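Local coordinates for monosaccharide ABC transporter substrate-binding protein, CUT2 family (PDB 4RU1) that probably serves as the sugar-binding component of an ABC importer, holding myo-inositol in the cleft between its two lobes, at residues P237-Q251 with T282-A296. Residues are numbered along the deposited sequence; the frame is centred on the assembly and turned at random.
Sequences PAEIENGQLQWAIDQ and TGPFFVDKSNVAAVA. With INS (1,2,3,4,5,6-hexahydroxy-cyclohexane), chain M.
Ala248 and Asp250 pair with Val287 and Phe285 as antiparallel hydrogen-bonded partners, Val287 N reaching Ala248 O at 2.8 Å and Asp250 N reaching Phe285 O at 2.8 Å. Between them, Ile249 and Phe286 form the non-hydrogen-bonded pair. Ile249 lays CG1 over one face of the Phe286 ring, 3.8 Å from its centroid. That ring turns its edge to the face of the Trp247 six-membered ring in a T-shaped stack, planes at 67° and CE2 of Phe286 3.8 Å from CE3 of Trp247. A chi1 of 41° lays the indole alongside Phe286, and Trp247 NE1 hydrogen-bonds Glu141 OE1. With an alanine here, the Phe286 edge would probably lose the aromatic face it meets, and Glu141 its indole N-H. Strand 285-287 runs antiparallel beside strand 248-250, at the edge of an otherwise parallel sheet in one lobe of this periplasmic-binding-protein fold. On the opposite face of the sheet, Ile240 of helix 236-241 meets Val287 CG1 through CD1, and Ile240 CG2 packs on Val292 CG1 at 4.0 Å. Toward the cleft, Thr282 OG1 donates to Gln251 O (2.7 Å), and Gln251 OE1 accepts from myo-inositol O6 at 2.9 Å while Gln251 NE2 holds Glu256.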
loop_
_atom_site.group_PDB
_atom_site.type_symbol
_atom_site.label_atom_id
_atom_site.label_comp_id
_atom_site.label_asym_id
_atom_site.label_seq_id
_atom_site.Cartn_x
_atom_site.Cartn_y
_atom_site.Cartn_z
ATOM N N PRO A 237 -12.004 -9.636 7.047
ATOM C CA PRO A 237 -12.366 -11.040 6.972
ATOM C C PRO A 237 -13.869 -11.333 7.154
ATOM O O PRO A 237 -14.443 -12.017 6.324
ATOM C CB PRO A 237 -11.505 -11.676 8.065
ATOM C CG PRO A 237 -10.298 -10.836 8.038
ATOM C CD PRO A 237 -10.833 -9.425 7.918
ATOM N N ALA A 238 -14.453 -10.814 8.226
ATOM C CA ALA A 238 -15.919 -10.919 8.459
ATOM C C ALA A 238 -16.737 -10.409 7.316
ATOM O O ALA A 238 -17.765 -11.017 6.919
ATOM C CB ALA A 238 -16.295 -10.174 9.709
ATOM N N GLU A 239 -16.290 -9.266 6.792
ATOM C CA GLU A 239 -16.939 -8.628 5.660
ATOM C C GLU A 239 -16.940 -9.481 4.410
ATOM O O GLU A 239 -17.919 -9.508 3.664
ATOM C CB GLU A 239 -16.353 -7.208 5.423
ATOM C CG GLU A 239 -16.806 -6.308 6.533
ATOM C CD GLU A 239 -15.983 -5.073 6.710
ATOM O OE1 GLU A 239 -14.877 -4.907 6.130
ATOM O OE2 GLU A 239 -16.409 -4.259 7.521
ATOM N N ILE A 240 -15.861 -10.183 4.123
ATOM C CA ILE A 240 -15.846 -11.150 3.018
ATOM C C ILE A 240 -16.780 -12.343 3.310
ATOM O O ILE A 240 -17.576 -12.719 2.507
ATOM C CB ILE A 240 -14.407 -11.672 2.784
ATOM C CG1 ILE A 240 -13.506 -10.543 2.232
ATOM C CG2 ILE A 240 -14.349 -12.799 1.815
ATOM C CD1 ILE A 240 -12.014 -10.813 2.292
ATOM N N GLU A 241 -16.699 -12.878 4.506
ATOM C CA GLU A 241 -17.596 -13.986 4.919
ATOM C C GLU A 241 -19.108 -13.687 4.787
ATOM O O GLU A 241 -19.877 -14.513 4.276
ATOM C CB GLU A 241 -17.251 -14.375 6.375
ATOM C CG GLU A 241 -15.862 -15.005 6.606
ATOM C CD GLU A 241 -15.290 -14.809 8.010
ATOM O OE1 GLU A 241 -16.077 -14.605 8.967
ATOM O OE2 GLU A 241 -14.037 -14.860 8.162
ATOM N N ASN A 242 -19.524 -12.499 5.211
ATOM C CA ASN A 242 -20.944 -12.106 5.192
ATOM C C ASN A 242 -21.411 -11.392 3.885
ATOM O O ASN A 242 -22.571 -10.961 3.788
ATOM C CB ASN A 242 -21.334 -11.297 6.430
ATOM C CG ASN A 242 -20.632 -9.962 6.534
ATOM O OD1 ASN A 242 -20.205 -9.378 5.534
ATOM N ND2 ASN A 242 -20.507 -9.463 7.742
ATOM N N GLY A 243 -20.519 -11.264 2.902
ATOM C CA GLY A 243 -20.906 -10.666 1.631
ATOM C C GLY A 243 -20.843 -9.115 1.562
ATOM O O GLY A 243 -21.223 -8.573 0.521
ATOM N N GLN A 244 -20.369 -8.443 2.601
ATOM C CA GLN A 244 -20.221 -6.999 2.599
ATOM C C GLN A 244 -19.116 -6.568 1.648
ATOM O O GLN A 244 -19.133 -5.440 1.194
ATOM C CB GLN A 244 -20.000 -6.446 3.985
ATOM C CG GLN A 244 -21.307 -6.363 4.826
ATOM C CD GLN A 244 -21.071 -5.775 6.197
ATOM O OE1 GLN A 244 -20.323 -6.328 7.000
ATOM N NE2 GLN A 244 -21.705 -4.655 6.470
ATOM N N LEU A 245 -18.117 -7.422 1.429
ATOM C CA LEU A 245 -17.032 -7.165 0.476
ATOM C C LEU A 245 -16.903 -8.322 -0.496
ATOM O O LEU A 245 -17.002 -9.521 -0.037
ATOM C CB LEU A 245 -15.706 -7.001 1.192
ATOM C CG LEU A 245 -15.441 -5.731 1.997
ATOM C CD1 LEU A 245 -14.164 -5.849 2.832
ATOM C CD2 LEU A 245 -15.399 -4.524 1.086
ATOM N N GLN A 246 -16.827 -8.080 -1.779
ATOM C CA GLN A 246 -16.654 -9.139 -2.773
ATOM C C GLN A 246 -15.327 -9.864 -2.637
ATOM O O GLN A 246 -15.268 -11.073 -2.777
ATOM C CB GLN A 246 -16.833 -8.602 -4.191
ATOM C CG GLN A 246 -18.126 -7.827 -4.447
ATOM C CD GLN A 246 -19.312 -8.667 -4.114
ATOM O OE1 GLN A 246 -20.026 -8.483 -3.057
ATOM N NE2 GLN A 246 -19.517 -9.626 -4.962
ATOM N N TRP A 247 -14.264 -9.111 -2.375
ATOM C CA TRP A 247 -12.936 -9.651 -2.293
ATOM C C TRP A 247 -12.038 -8.552 -1.784
ATOM O O TRP A 247 -12.447 -7.390 -1.761
ATOM C CB TRP A 247 -12.454 -10.200 -3.639
ATOM C CG TRP A 247 -12.807 -9.376 -4.827
ATOM C CD1 TRP A 247 -13.794 -9.657 -5.727
ATOM C CD2 TRP A 247 -12.141 -8.187 -5.331
ATOM N NE1 TRP A 247 -13.803 -8.744 -6.734
ATOM C CE2 TRP A 247 -12.828 -7.793 -6.509
ATOM C CE3 TRP A 247 -11.098 -7.369 -4.855
ATOM C CZ2 TRP A 247 -12.459 -6.635 -7.255
ATOM C CZ3 TRP A 247 -10.755 -6.196 -5.618
ATOM C CH2 TRP A 247 -11.428 -5.876 -6.800
ATOM N N ALA A 248 -10.831 -8.937 -1.362
ATOM C CA ALA A 248 -9.766 -7.988 -0.918
ATOM C C ALA A 248 -8.512 -8.466 -1.572
ATOM O O ALA A 248 -8.255 -9.668 -1.632
ATOM C CB ALA A 248 -9.611 -7.973 0.573
ATOM N N ILE A 249 -7.712 -7.548 -2.053
ATOM C CA ILE A 249 -6.420 -7.832 -2.642
ATOM C C ILE A 249 -5.342 -7.651 -1.585
ATOM O O ILE A 249 -5.149 -6.541 -1.062
ATOM C CB ILE A 249 -6.119 -6.934 -3.846
ATOM C CG1 ILE A 249 -7.201 -7.131 -4.950
ATOM C CG2 ILE A 249 -4.739 -7.166 -4.342
ATOM C CD1 ILE A 249 -7.141 -6.115 -6.076
ATOM N N ASP A 250 -4.618 -8.712 -1.281
ATOM C CA ASP A 250 -3.569 -8.680 -0.281
ATOM C C ASP A 250 -2.217 -8.394 -0.950
ATOM O O ASP A 250 -1.861 -9.067 -1.926
ATOM C CB ASP A 250 -3.542 -10.057 0.370
ATOM C CG ASP A 250 -2.673 -10.155 1.587
ATOM O OD1 ASP A 250 -2.082 -9.159 2.137
ATOM O OD2 ASP A 250 -2.570 -11.319 2.027
ATOM N N GLN A 251 -1.557 -7.374 -0.416
ATOM C CA GLN A 251 -0.188 -6.998 -0.776
ATOM C C GLN A 251 0.851 -7.370 0.258
ATOM O O GLN A 251 2.050 -7.077 0.086
ATOM C CB GLN A 251 -0.033 -5.500 -1.108
ATOM C CG GLN A 251 -0.211 -4.591 0.095
ATOM C CD GLN A 251 0.046 -3.110 -0.206
ATOM O OE1 GLN A 251 -0.848 -2.232 -0.023
ATOM N NE2 GLN A 251 1.263 -2.818 -0.595
ATOM N N THR A 282 5.192 -9.075 -3.348
ATOM C CA THR A 282 4.513 -9.463 -2.102
ATOM C C THR A 282 3.025 -9.651 -2.362
ATOM O O THR A 282 2.228 -9.870 -1.428
ATOM C CB THR A 282 4.781 -8.390 -0.993
ATOM O OG1 THR A 282 4.242 -7.155 -1.516
ATOM C CG2 THR A 282 6.242 -8.214 -0.742
ATOM N N GLY A 283 2.629 -9.461 -3.639
ATOM C CA GLY A 283 1.172 -9.593 -4.071
ATOM C C GLY A 283 1.184 -9.333 -5.545
ATOM O O GLY A 283 2.273 -9.194 -6.111
ATOM N N PRO A 284 0.046 -9.260 -6.198
ATOM C CA PRO A 284 -1.274 -9.302 -5.580
ATOM C C PRO A 284 -1.739 -10.732 -5.352
ATOM O O PRO A 284 -1.358 -11.619 -6.102
ATOM C CB PRO A 284 -2.174 -8.649 -6.613
ATOM C CG PRO A 284 -1.524 -8.964 -7.910
ATOM C CD PRO A 284 -0.036 -8.961 -7.619
ATOM N N PHE A 285 -2.646 -10.877 -4.381
ATOM C CA PHE A 285 -3.381 -12.111 -4.180
ATOM C C PHE A 285 -4.807 -11.778 -3.757
ATOM O O PHE A 285 -4.994 -11.035 -2.780
ATOM C CB PHE A 285 -2.712 -13.006 -3.141
ATOM C CG PHE A 285 -3.427 -14.346 -2.943
ATOM C CD1 PHE A 285 -3.394 -15.304 -3.924
ATOM C CD2 PHE A 285 -4.088 -14.620 -1.738
ATOM C CE1 PHE A 285 -4.051 -16.532 -3.722
ATOM C CE2 PHE A 285 -4.699 -15.829 -1.509
ATOM C CZ PHE A 285 -4.722 -16.769 -2.518
ATOM N N PHE A 286 -5.796 -12.332 -4.462
ATOM C CA PHE A 286 -7.224 -12.120 -4.163
ATOM C C PHE A 286 -7.742 -13.040 -3.115
ATOM O O PHE A 286 -7.661 -14.290 -3.242
ATOM C CB PHE A 286 -8.105 -12.201 -5.408
ATOM C CG PHE A 286 -7.929 -11.058 -6.398
ATOM C CD1 PHE A 286 -6.823 -10.942 -7.207
ATOM C CD2 PHE A 286 -8.930 -10.080 -6.499
ATOM C CE1 PHE A 286 -6.660 -9.865 -8.107
ATOM C CE2 PHE A 286 -8.839 -9.099 -7.421
ATOM C CZ PHE A 286 -7.677 -8.966 -8.193
ATOM N N VAL A 287 -8.288 -12.467 -2.078
ATOM C CA VAL A 287 -8.866 -13.251 -1.025
ATOM C C VAL A 287 -10.371 -13.042 -1.116
ATOM O O VAL A 287 -10.861 -11.929 -1.223
ATOM C CB VAL A 287 -8.355 -12.792 0.343
ATOM C CG1 VAL A 287 -8.989 -13.569 1.476
ATOM C CG2 VAL A 287 -6.835 -12.977 0.426
ATOM N N ASP A 288 -11.106 -14.170 -1.120
ATOM C CA ASP A 288 -12.593 -14.178 -1.284
ATOM C C ASP A 288 -13.143 -15.243 -0.325
ATOM O O ASP A 288 -12.410 -15.687 0.570
ATOM C CB ASP A 288 -12.962 -14.380 -2.751
ATOM C CG ASP A 288 -12.460 -15.704 -3.307
ATOM O OD1 ASP A 288 -12.250 -16.640 -2.480
ATOM O OD2 ASP A 288 -12.273 -15.793 -4.539
ATOM N N LYS A 289 -14.418 -15.578 -0.470
ATOM C CA LYS A 289 -15.059 -16.498 0.472
ATOM C C LYS A 289 -14.392 -17.858 0.472
ATOM O O LYS A 289 -14.352 -18.512 1.544
ATOM C CB LYS A 289 -16.555 -16.662 0.172
ATOM C CG LYS A 289 -17.402 -15.646 0.857
ATOM C CD LYS A 289 -18.891 -15.902 0.606
ATOM C CE LYS A 289 -19.395 -17.109 1.389
ATOM N NZ LYS A 289 -20.881 -17.137 1.490
ATOM N N SER A 290 -13.760 -18.228 -0.630
ATOM C CA SER A 290 -13.131 -19.537 -0.760
ATOM C C SER A 290 -11.814 -19.718 0.035
ATOM O O SER A 290 -11.417 -20.848 0.364
ATOM C CB SER A 290 -12.938 -19.836 -2.260
ATOM O OG SER A 290 -11.717 -19.304 -2.790
ATOM N N ASN A 291 -11.109 -18.633 0.325
ATOM C CA ASN A 291 -9.814 -18.731 0.987
ATOM C C ASN A 291 -9.554 -17.798 2.189
ATOM O O ASN A 291 -8.445 -17.712 2.746
ATOM C CB ASN A 291 -8.702 -18.564 -0.053
ATOM C CG ASN A 291 -8.788 -17.239 -0.813
ATOM O OD1 ASN A 291 -9.514 -16.358 -0.405
ATOM N ND2 ASN A 291 -8.138 -17.160 -1.928
ATOM N N VAL A 292 -10.577 -17.059 2.584
ATOM C CA VAL A 292 -10.446 -16.123 3.680
ATOM C C VAL A 292 -10.152 -16.734 5.048
ATOM O O VAL A 292 -9.472 -16.121 5.843
ATOM C CB VAL A 292 -11.638 -15.132 3.719
ATOM C CG1 VAL A 292 -12.969 -15.837 3.964
ATOM C CG2 VAL A 292 -11.371 -13.963 4.689
ATOM N N ALA A 293 -10.675 -17.932 5.284
ATOM C CA ALA A 293 -10.415 -18.625 6.552
ATOM C C ALA A 293 -8.931 -18.737 6.940
ATOM O O ALA A 293 -8.578 -18.600 8.127
ATOM C CB ALA A 293 -11.096 -19.997 6.580
ATOM N N ALA A 294 -8.085 -18.958 5.938
ATOM C CA ALA A 294 -6.635 -19.031 6.120
ATOM C C ALA A 294 -6.013 -17.720 6.631
ATOM O O ALA A 294 -5.017 -17.749 7.345
ATOM C CB ALA A 294 -5.970 -19.433 4.814
ATOM N N VAL A 295 -6.633 -16.585 6.338
ATOM C CA VAL A 295 -6.087 -15.289 6.725
ATOM C C VAL A 295 -6.771 -14.614 7.912
ATOM O O VAL A 295 -6.203 -13.765 8.581
ATOM C CB VAL A 295 -5.881 -14.338 5.500
ATOM C CG1 VAL A 295 -7.197 -13.805 4.968
ATOM C CG2 VAL A 295 -4.889 -13.217 5.832
ATOM N N ALA A 296 -7.985 -15.033 8.231
ATOM C CA ALA A 296 -8.775 -14.228 9.103
ATOM C C ALA A 296 -8.204 -13.941 10.460
ATOM O O ALA A 296 -8.258 -12.824 10.949
ATOM C CB ALA A 296 -10.176 -14.826 9.213
HETATM C C1 INS M . -2.205 0.973 0.697
HETATM C C2 INS M . -3.181 1.976 1.293
HETATM C C3 INS M . -2.399 3.028 2.080
HETATM C C4 INS M . -1.270 3.650 1.289
HETATM C C5 INS M . -0.310 2.622 0.781
HETATM C C6 INS M . -0.980 1.540 -0.020
HETATM O O1 INS M . -2.855 -0.017 -0.114
HETATM O O2 INS M . -3.781 2.648 0.173
HETATM O O3 INS M . -3.361 4.041 2.436
HETATM O O4 INS M . -0.565 4.634 2.086
HETATM O O5 INS M . 0.702 3.189 -0.081
HETATM O O6 INS M . -0.038 0.490 -0.388
HETATM O O HOH W 1 -16.219 -13.579 -1.801
HETATM O O HOH W 2 -0.125 -11.142 -1.395
#